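Local coordinates for twitching motility protein PilT (Aquifex aeolicus, PDB 2EWV) that probably works as a hexameric ATPase motor that uses ATP hydrolysis to retract pili and so drive twitching motility, at residues A[74-79]-A[96-101]; A[91-96]-A[110-115]. One frame throughout, in Å; residues are numbered along the deposited sequence.

Contact 1. Residues A[74-79]-A[96-101]; sequences QKLEEN and ANVFYQ
The hydroxyl of Y100 donates a hydrogen bond to the carboxylate of E77, with OH 2.6 Å from OE1, and the bond reaches OE1 on its syn side, the side facing the other oxygen. OE2 of E77 lies just as near the Y100 OH, so the hydroxyl sits before the mouth of the carboxylate, whose plane is turned 67° from that of the ring. Although the CB of E77 points away from 96-101, a bend at chi2 (-45°) folds the chain back and delivers its acid group to the tyrosine.

L76 supplies the apolar half of the contact. Its CG stands anti to the backbone N (chi1 -176°), which sends the two methyls toward the strand, and the same CG lies over one face of the Y100 ring. The methyls then divide the work. CD1 rests on the backbone, 3.4 Å from V98 O and 3.8 Å from F99 CA, whereas CD2 touches V98 CG1 and Y100 CE2, each at 4.1 Å. The peptide oxygen of L76 also approaches the ring at CE1 of Y100 (3.6 Å). Leucine and valine side chains cross at about a right angle. Together the segments bury 238 Å², with L76 and Y100 contributing most.

In the fold, this contact sets the short helix 75-78 against the later part of strand 93-99, which pairs antiparallel with strand 81-87 just after the helix in sequence. V82 of that neighbouring strand receives both L76 and V98, while M68 packs on L76 and A64 of helix 61-65 meets V98. Y100 O accepts a hydrogen bond from R189 NE of a second subunit, placing this corner beside an interface of the hexamer.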
loop_
_atom_site.group_PDB
_atom_site.type_symbol
_atom_site.label_atom_id
_atom_site.label_comp_id
_atom_site.label_asym_id
_atom_site.label_seq_id
_atom_site.Cartn_x
_atom_site.Cartn_y
_atom_site.Cartn_z
ATOM N N GLN A 74 25.619 8.138 17.212
ATOM C CA GLN A 74 24.272 7.628 17.436
ATOM C C GLN A 74 23.855 6.745 16.273
ATOM O O GLN A 74 23.028 5.847 16.428
ATOM C CB GLN A 74 23.269 8.771 17.571
ATOM C CG GLN A 74 21.854 8.300 17.914
ATOM C CD GLN A 74 20.776 8.922 17.028
ATOM O OE1 GLN A 74 19.572 8.748 17.272
ATOM N NE2 GLN A 74 21.203 9.646 15.989
ATOM N N LYS A 75 24.418 7.016 15.102
ATOM C CA LYS A 75 24.120 6.234 13.909
ATOM C C LYS A 75 24.753 4.847 14.041
ATOM O O LYS A 75 24.241 3.865 13.496
ATOM C CB LYS A 75 24.662 6.946 12.665
ATOM C CG LYS A 75 23.609 7.645 11.808
ATOM C CD LYS A 75 22.908 6.674 10.842
ATOM C CE LYS A 75 22.027 7.419 9.818
ATOM N NZ LYS A 75 21.449 6.538 8.755
ATOM N N LEU A 76 25.865 4.770 14.769
ATOM C CA LEU A 76 26.546 3.498 14.966
ATOM C C LEU A 76 25.707 2.639 15.892
ATOM O O LEU A 76 26.023 1.475 16.135
ATOM C CB LEU A 76 27.923 3.704 15.594
ATOM C CG LEU A 76 28.731 2.411 15.735
ATOM C CD1 LEU A 76 29.215 1.969 14.362
ATOM C CD2 LEU A 76 29.902 2.627 16.672
ATOM N N GLU A 77 24.633 3.228 16.406
ATOM C CA GLU A 77 23.740 2.535 17.323
ATOM C C GLU A 77 22.459 2.036 16.658
ATOM O O GLU A 77 21.999 0.929 16.957
ATOM C CB GLU A 77 23.393 3.441 18.505
ATOM C CG GLU A 77 24.605 3.918 19.288
ATOM C CD GLU A 77 25.581 2.802 19.571
ATOM O OE1 GLU A 77 25.177 1.777 20.165
ATOM O OE2 GLU A 77 26.758 2.953 19.195
ATOM N N GLU A 78 21.876 2.838 15.769
ATOM C CA GLU A 78 20.659 2.410 15.083
ATOM C C GLU A 78 21.057 1.143 14.336
ATOM O O GLU A 78 20.446 0.086 14.518
ATOM C CB GLU A 78 20.166 3.490 14.117
ATOM C CG GLU A 78 18.750 3.251 13.609
ATOM C CD GLU A 78 18.036 4.536 13.222
ATOM O OE1 GLU A 78 18.663 5.385 12.546
ATOM O OE2 GLU A 78 16.846 4.689 13.588
ATOM N N ASN A 79 22.081 1.260 13.495
ATOM C CA ASN A 79 22.627 0.108 12.781
ATOM C C ASN A 79 24.075 0.036 13.267
ATOM O O ASN A 79 24.676 1.061 13.578
ATOM C CB ASN A 79 22.531 0.272 11.247
ATOM C CG ASN A 79 22.455 1.734 10.795
ATOM O OD1 ASN A 79 21.620 2.505 11.279
ATOM N ND2 ASN A 79 23.318 2.109 9.842
ATOM N N ALA A 96 36.441 6.764 6.973
ATOM C CA ALA A 96 36.294 5.764 8.015
ATOM C C ALA A 96 35.000 4.986 7.840
ATOM O O ALA A 96 34.117 5.399 7.095
ATOM C CB ALA A 96 36.305 6.438 9.378
ATOM N N ASN A 97 34.914 3.847 8.524
ATOM C CA ASN A 97 33.734 2.983 8.515
ATOM C C ASN A 97 33.770 2.136 9.783
ATOM O O ASN A 97 34.265 1.014 9.772
ATOM C CB ASN A 97 33.717 2.058 7.297
ATOM C CG ASN A 97 32.448 1.210 7.232
ATOM O OD1 ASN A 97 32.054 0.575 8.214
ATOM N ND2 ASN A 97 31.801 1.199 6.070
ATOM N N VAL A 98 33.253 2.683 10.875
ATOM C CA VAL A 98 33.236 1.980 12.142
ATOM C C VAL A 98 32.016 1.090 12.147
ATOM O O VAL A 98 31.004 1.418 11.539
ATOM C CB VAL A 98 33.152 2.974 13.319
ATOM C CG1 VAL A 98 33.472 2.264 14.626
ATOM C CG2 VAL A 98 34.113 4.136 13.081
ATOM N N PHE A 99 32.113 -0.043 12.832
ATOM C CA PHE A 99 31.002 -0.996 12.904
ATOM C C PHE A 99 31.127 -1.890 14.101
ATOM O O PHE A 99 32.232 -2.110 14.584
ATOM C CB PHE A 99 30.991 -1.897 11.664
ATOM C CG PHE A 99 32.340 -2.480 11.344
ATOM C CD1 PHE A 99 33.291 -1.716 10.678
ATOM C CD2 PHE A 99 32.684 -3.760 11.750
ATOM C CE1 PHE A 99 34.566 -2.207 10.418
ATOM C CE2 PHE A 99 33.966 -4.267 11.494
ATOM C CZ PHE A 99 34.909 -3.484 10.824
ATOM N N TYR A 100 29.998 -2.421 14.572
ATOM C CA TYR A 100 30.041 -3.363 15.698
ATOM C C TYR A 100 30.488 -4.656 15.078
ATOM O O TYR A 100 29.781 -5.278 14.279
ATOM C CB TYR A 100 28.681 -3.521 16.356
ATOM C CG TYR A 100 28.363 -2.448 17.356
ATOM C CD1 TYR A 100 27.035 -2.144 17.671
ATOM C CD2 TYR A 100 29.378 -1.711 17.975
ATOM C CE1 TYR A 100 26.727 -1.124 18.572
ATOM C CE2 TYR A 100 29.081 -0.694 18.875
ATOM C CZ TYR A 100 27.760 -0.403 19.165
ATOM O OH TYR A 100 27.482 0.630 20.028
ATOM N N GLN A 101 31.678 -5.064 15.463
ATOM C CA GLN A 101 32.255 -6.229 14.858
ATOM C C GLN A 101 31.848 -7.530 15.495
ATOM O O GLN A 101 31.058 -8.296 14.893
ATOM C CB GLN A 101 33.759 -6.152 14.932
ATOM C CG GLN A 101 34.362 -7.315 14.242
ATOM C CD GLN A 101 35.823 -7.403 14.467
ATOM O OE1 GLN A 101 36.558 -6.433 14.254
ATOM N NE2 GLN A 101 36.278 -8.574 14.870
#

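Contact 2. Residues A[91-96]-A[110-115]; sequences VGRFRA and RSLPAE
R93, F94 and R95, on strand 93-99 of a two-stranded antiparallel sheet, meet the irregular segment 110-115, whose part 110-113 runs at 141° to 93-95 and which lies in what is probably the linker to the P-loop NTPase core.

Backbone bonds come first. R93 O accepts from L112 N (2.9 Å), and R95 O accepts from R110 N at a near-straight 163°. F94 and A96 bond instead to F86 and F84 of strand 81-87, so the backbone is engaged along both edges.

Among the side-chain polar bonds, R93 NH2 donates to P113 O (3.0 Å); the oxygen is in the guanidinium plane, but the donor stands above the carbonyl plane. The same NH2 also reaches E176 O, which helps to fix the group's rotation.

The remaining contacts are van der Waals. L112 CB lies 3.6 Å above one face of the R93 guanidinium, toward its rim. The F94 ring turns its edge, at CD2, to R110 O.

Two arginines also lie together, R95 salt-bridged through NH1 to D83. R95 CB sits over one face of the R110 guanidinium, 4.0 Å above its plane.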
loop_
_atom_site.group_PDB
_atom_site.type_symbol
_atom_site.label_atom_id
_atom_site.label_comp_id
_atom_site.label_asym_id
_atom_site.label_seq_id
_atom_site.Cartn_x
_atom_site.Cartn_y
_atom_site.Cartn_z
ATOM N N VAL A 91 48.228 15.618 8.079
ATOM C CA VAL A 91 48.384 15.226 6.689
ATOM C C VAL A 91 47.154 15.649 5.872
ATOM O O VAL A 91 46.997 16.837 5.578
ATOM C CB VAL A 91 48.636 13.700 6.598
ATOM C CG1 VAL A 91 47.541 12.959 7.354
ATOM C CG2 VAL A 91 48.749 13.253 5.128
ATOM N N GLY A 92 46.279 14.704 5.523
ATOM C CA GLY A 92 45.107 15.048 4.734
ATOM C C GLY A 92 43.741 14.646 5.269
ATOM O O GLY A 92 43.417 14.844 6.441
ATOM N N ARG A 93 42.929 14.084 4.382
ATOM C CA ARG A 93 41.584 13.653 4.721
ATOM C C ARG A 93 41.469 12.127 4.637
ATOM O O ARG A 93 42.111 11.500 3.792
ATOM C CB ARG A 93 40.583 14.287 3.757
ATOM C CG ARG A 93 40.658 15.794 3.639
ATOM C CD ARG A 93 39.822 16.264 2.456
ATOM N NE ARG A 93 40.340 15.749 1.189
ATOM C CZ ARG A 93 39.651 14.993 0.338
ATOM N NH1 ARG A 93 38.398 14.652 0.600
ATOM N NH2 ARG A 93 40.220 14.571 -0.783
ATOM N N PHE A 94 40.638 11.539 5.503
ATOM C CA PHE A 94 40.432 10.085 5.535
ATOM C C PHE A 94 38.973 9.645 5.498
ATOM O O PHE A 94 38.063 10.406 5.842
ATOM C CB PHE A 94 41.073 9.478 6.787
ATOM C CG PHE A 94 42.498 9.846 6.952
ATOM C CD1 PHE A 94 42.847 11.065 7.526
ATOM C CD2 PHE A 94 43.498 9.021 6.454
ATOM C CE1 PHE A 94 44.172 11.467 7.595
ATOM C CE2 PHE A 94 44.829 9.413 6.517
ATOM C CZ PHE A 94 45.167 10.641 7.088
ATOM N N ARG A 95 38.761 8.400 5.083
ATOM C CA ARG A 95 37.426 7.842 5.035
ATOM C C ARG A 95 37.394 6.694 6.050
ATOM O O ARG A 95 38.221 5.785 6.008
ATOM C CB ARG A 95 37.113 7.340 3.624
ATOM C CG ARG A 95 35.698 7.663 3.144
ATOM C CD ARG A 95 34.635 7.053 4.046
ATOM N NE ARG A 95 33.316 6.993 3.415
ATOM C CZ ARG A 95 32.404 7.960 3.454
ATOM N NH1 ARG A 95 31.241 7.792 2.842
ATOM N NH2 ARG A 95 32.640 9.086 4.111
ATOM N N ALA A 96 36.441 6.764 6.973
ATOM C CA ALA A 96 36.294 5.764 8.015
ATOM C C ALA A 96 35.000 4.986 7.840
ATOM O O ALA A 96 34.117 5.399 7.095
ATOM C CB ALA A 96 36.305 6.438 9.378
ATOM N N ARG A 110 40.443 4.631 5.510
ATOM C CA ARG A 110 41.097 4.549 4.214
ATOM C C ARG A 110 41.930 5.804 4.055
ATOM O O ARG A 110 42.457 6.333 5.026
ATOM C CB ARG A 110 40.071 4.496 3.094
ATOM C CG ARG A 110 40.662 4.115 1.757
ATOM C CD ARG A 110 39.886 4.762 0.622
ATOM N NE ARG A 110 38.440 4.597 0.769
ATOM C CZ ARG A 110 37.531 5.312 0.107
ATOM N NH1 ARG A 110 36.232 5.101 0.302
ATOM N NH2 ARG A 110 37.921 6.247 -0.748
ATOM N N SER A 111 42.037 6.290 2.830
ATOM C CA SER A 111 42.804 7.496 2.578
ATOM C C SER A 111 42.226 8.290 1.420
ATOM O O SER A 111 41.804 7.705 0.420
ATOM C CB SER A 111 44.251 7.143 2.263
ATOM O OG SER A 111 44.931 8.284 1.762
ATOM N N LEU A 112 42.214 9.617 1.556
ATOM C CA LEU A 112 41.689 10.502 0.513
ATOM C C LEU A 112 42.740 11.390 -0.154
ATOM O O LEU A 112 43.501 12.099 0.515
ATOM C CB LEU A 112 40.572 11.369 1.068
ATOM C CG LEU A 112 39.311 10.590 1.414
ATOM C CD1 LEU A 112 38.234 11.593 1.697
ATOM C CD2 LEU A 112 38.885 9.661 0.274
ATOM N N PRO A 113 42.767 11.385 -1.499
ATOM C CA PRO A 113 43.714 12.163 -2.299
ATOM C C PRO A 113 43.773 13.674 -2.041
ATOM O O PRO A 113 42.803 14.404 -2.275
ATOM C CB PRO A 113 43.304 11.828 -3.730
ATOM C CG PRO A 113 42.686 10.476 -3.611
ATOM C CD PRO A 113 41.849 10.640 -2.377
ATOM N N ALA A 114 44.938 14.120 -1.571
ATOM C CA ALA A 114 45.204 15.526 -1.273
ATOM C C ALA A 114 45.532 16.309 -2.552
ATOM O O ALA A 114 45.348 17.530 -2.614
ATOM C CB ALA A 114 46.372 15.638 -0.275
ATOM N N GLU A 115 45.999 15.600 -3.576
ATOM C CA GLU A 115 46.365 16.237 -4.836
ATOM C C GLU A 115 45.774 15.620 -6.093
ATOM O O GLU A 115 45.727 14.401 -6.227
ATOM C CB GLU A 115 47.878 16.237 -4.999
ATOM C CG GLU A 115 48.329 16.946 -6.263
ATOM C CD GLU A 115 49.810 16.795 -6.523
ATOM O OE1 GLU A 115 50.236 15.685 -6.923
ATOM O OE2 GLU A 115 50.545 17.788 -6.319
#

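Contacts 1 and 2 draw on one strand, 93-99, and share A96, yet their centres are 20 Å apart and they do not otherwise touch. Along the sequence the segments interleave: 74-79 and 91-96 come first, then 96-101 and 110-115. Contact 1 lies about 25 Å from the chain centre and borders a second subunit, whereas contact 2, about 15 Å from that centre, is touched by no other protein chain. In contact 2 the P113 side chain is about 6 Å from bound ADP. Strand 93-99 thus takes part in both a contact beside a subunit interface and one whose other segment, 110-115, comes near the nucleotide.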